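Cystatin (Fasciola hepatica, PDB 6I1M) probably inhibits cysteine proteases, as a secreted type 1 cystatin (stefin) of the liver fluke. Local coordinates at residues A[21-26]-A[30-35]. Numbering follows the deposited sequence.
Sequences MILSKL and GSVVSS. Unlike the reference sequence in segment 30-35: V33 (reference Glu).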
ATOM      1  N   MET A  21      -5.710  -5.220   2.398  1.00 21.38           N
ATOM      2  CA  MET A  21      -5.016  -5.798   1.216  1.00 23.25           C
ATOM      3  C   MET A  21      -3.512  -5.806   1.497  1.00 20.73           C
ATOM      4  O   MET A  21      -2.850  -6.801   1.202  1.00 19.65           O
ATOM      5  CB  MET A  21      -5.245  -4.982  -0.053  1.00 26.32           C
ATOM      6  CG  MET A  21      -6.634  -5.031  -0.614  1.00 33.81           C
ATOM      7  SD  MET A  21      -6.641  -4.125  -2.192  1.00 35.08           S
ATOM      8  CE  MET A  21      -8.372  -3.695  -2.314  1.00 34.58           C
ATOM      9  N   ILE A  22      -2.985  -4.712   2.023  1.00 19.67           N
ATOM     10  CA  ILE A  22      -1.520  -4.561   2.265  1.00 19.27           C
ATOM     11  C   ILE A  22      -1.091  -5.485   3.405  1.00 20.92           C
ATOM     12  O   ILE A  22      -0.017  -6.114   3.277  1.00 20.51           O
ATOM     13  CB  ILE A  22      -1.127  -3.093   2.466  1.00 20.29           C
ATOM     14  CG1 ILE A  22      -1.446  -2.301   1.194  1.00 20.73           C
ATOM     15  CG2 ILE A  22       0.331  -2.978   2.863  1.00 18.77           C
ATOM     16  CD1 ILE A  22      -1.222  -0.813   1.307  1.00 22.45           C
ATOM     17  N   LEU A  23      -1.914  -5.604   4.445  1.00 19.25           N
ATOM     18  CA  LEU A  23      -1.636  -6.469   5.609  1.00 20.34           C
ATOM     19  C   LEU A  23      -1.564  -7.907   5.113  1.00 20.00           C
ATOM     20  O   LEU A  23      -0.566  -8.587   5.408  1.00 19.69           O
ATOM     21  CB  LEU A  23      -2.767  -6.321   6.622  1.00 20.93           C
ATOM     22  CG  LEU A  23      -2.696  -7.205   7.872  1.00 23.57           C
ATOM     23  CD1 LEU A  23      -1.301  -7.232   8.477  1.00 24.04           C
ATOM     24  CD2 LEU A  23      -3.701  -6.718   8.913  1.00 24.21           C
ATOM     25  N   SER A  24      -2.594  -8.319   4.371  1.00 18.73           N
ATOM     26  CA  SER A  24      -2.694  -9.684   3.806  1.00 20.96           C
ATOM     27  C   SER A  24      -1.428  -9.996   2.999  1.00 19.78           C
ATOM     28  O   SER A  24      -0.880 -11.070   3.193  1.00 22.69           O
ATOM     29  CB  SER A  24      -3.929  -9.866   2.995  1.00 20.70           C
ATOM     30  OG  SER A  24      -3.808 -11.053   2.250  1.00 23.12           O
ATOM     31  N   LYS A  25      -0.962  -9.065   2.161  1.00 20.31           N
ATOM     32  CA  LYS A  25       0.256  -9.229   1.313  1.00 21.39           C
ATOM     33  C   LYS A  25       1.489  -9.401   2.201  1.00 20.90           C
ATOM     34  O   LYS A  25       2.243 -10.359   1.980  1.00 20.42           O
ATOM     35  CB  LYS A  25       0.497  -8.011   0.420  1.00 22.21           C
ATOM     36  CG  LYS A  25       1.597  -8.188  -0.617  1.00 23.80           C
ATOM     37  CD  LYS A  25       1.496  -9.469  -1.405  1.00 25.26           C
ATOM     38  CE  LYS A  25       2.600  -9.597  -2.438  1.00 29.76           C
ATOM     39  NZ  LYS A  25       2.092  -9.284  -3.794  1.00 30.75           N
ATOM     40  N   LEU A  26       1.671  -8.526   3.193  1.00 19.33           N
ATOM     41  CA  LEU A  26       2.826  -8.613   4.118  1.00 21.46           C
ATOM     42  C   LEU A  26       2.761  -9.937   4.898  1.00 21.14           C
ATOM     43  O   LEU A  26       3.835 -10.574   5.080  1.00 23.33           O
ATOM     44  CB  LEU A  26       2.845  -7.400   5.043  1.00 21.21           C
ATOM     45  CG  LEU A  26       3.334  -6.097   4.415  1.00 22.82           C
ATOM     46  CD1 LEU A  26       3.051  -4.938   5.349  1.00 23.80           C
ATOM     47  CD2 LEU A  26       4.812  -6.177   4.063  1.00 23.93           C
ATOM     48  N   GLY A  30       5.410 -13.447   4.616  1.00 24.54           N
ATOM     49  CA  GLY A  30       6.192 -13.789   5.819  1.00 25.82           C
ATOM     50  C   GLY A  30       6.855 -12.563   6.419  1.00 23.92           C
ATOM     51  O   GLY A  30       7.725 -12.715   7.274  1.00 29.20           O
ATOM     52  N   SER A  31       6.445 -11.369   6.017  1.00 25.42           N
ATOM     53  CA  SER A  31       7.084 -10.106   6.445  1.00 24.23           C
ATOM     54  C   SER A  31       6.576  -9.661   7.820  1.00 24.46           C
ATOM     55  O   SER A  31       7.323  -8.942   8.514  1.00 21.93           O
ATOM     56  CB  SER A  31       6.883  -9.043   5.436  1.00 24.20           C
ATOM     57  OG  SER A  31       7.549  -9.362   4.242  1.00 27.23           O
ATOM     58  N   VAL A  32       5.325  -9.967   8.152  1.00 22.49           N
ATOM     59  CA  VAL A  32       4.724  -9.561   9.455  1.00 22.83           C
ATOM     60  C   VAL A  32       3.978 -10.772  10.030  1.00 24.38           C
ATOM     61  O   VAL A  32       3.638 -11.716   9.279  1.00 26.25           O
ATOM     62  CB  VAL A  32       3.830  -8.310   9.306  1.00 21.71           C
ATOM     63  CG1 VAL A  32       4.565  -7.100   8.713  1.00 20.98           C
ATOM     64  CG2 VAL A  32       2.594  -8.601   8.489  1.00 20.09           C
ATOM     65  N   VAL A  33       3.767 -10.766  11.336  1.00 25.30           N
ATOM     66  CA  VAL A  33       2.944 -11.781  12.045  1.00 26.22           C
ATOM     67  C   VAL A  33       1.474 -11.348  11.990  1.00 24.35           C
ATOM     68  O   VAL A  33       1.181 -10.164  11.697  1.00 22.91           O
ATOM     69  CB  VAL A  33       3.444 -12.008  13.486  1.00 28.83           C
ATOM     70  CG1 VAL A  33       4.839 -12.620  13.492  1.00 28.00           C
ATOM     71  CG2 VAL A  33       3.388 -10.734  14.316  1.00 27.21           C
ATOM     72  N   SER A  34       0.575 -12.291  12.250  1.00 26.63           N
ATOM     73  CA  SER A  34      -0.883 -12.140  12.028  1.00 29.97           C
ATOM     74  C   SER A  34      -1.445 -11.038  12.936  1.00 31.07           C
ATOM     75  O   SER A  34      -2.435 -10.390  12.519  1.00 35.00           O
ATOM     76  CB  SER A  34      -1.594 -13.455  12.222  1.00 31.51           C
ATOM     77  OG  SER A  34      -1.384 -13.937  13.534  1.00 30.75           O
ATOM     78  N   SER A  35      -0.791 -10.782  14.075  1.00 30.85           N
ATOM     79  CA  SER A  35      -1.199  -9.784  15.108  1.00 29.71           C
ATOM     80  C   SER A  35      -0.815  -8.329  14.745  1.00 28.71           C
ATOM     81  O   SER A  35      -1.152  -7.399  15.526  1.00 27.87           O
ATOM     82  CB  SER A  35      -0.574 -10.180  16.419  1.00 29.97           C
ATOM     83  OG  SER A  35       0.771  -9.696  16.499  1.00 33.34           O
TER
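The flat carbonyl group of L26 meets V32 across one face and S31 beyond its oxygen. V32 CG2 sits over that face, 3.8 Å from L26 C, and V32 N approaches from the same side, well above the plane, giving L26 O a weak, bent hydrogen bond of 3.5 Å. Past the oxygen end, S31 N donates to L26 O at 2.9 Å. It comes in almost head-on, at 163° to the carbonyl bond. This bond belongs to the Schellman motif closing helix 12-28. G30 makes its turn with phi 78°, a conformation glycine adopts easily because it has no CB.

V32 suits its place because it carries two methyl groups close to the main chain; both come near L26 CB, CG2 the closer at 3.7 Å. L23 CD1 touches V32 CG2 at 4.1 Å, the two side chains running obliquely past each other. L23 extends that far because its CG stands anti to the backbone N (chi1 177°). The short side chain of S31 lays its CB against L26 CD2 at 3.8 Å. W67 of strand 66-74 touches L26, S31 and V32, so the helix end and loop share a hydrophobic neighbour on the sheet. Polar bonds thus satisfy a late helical carbonyl, while aliphatic contacts pack the departing chain against the last turns of the helix.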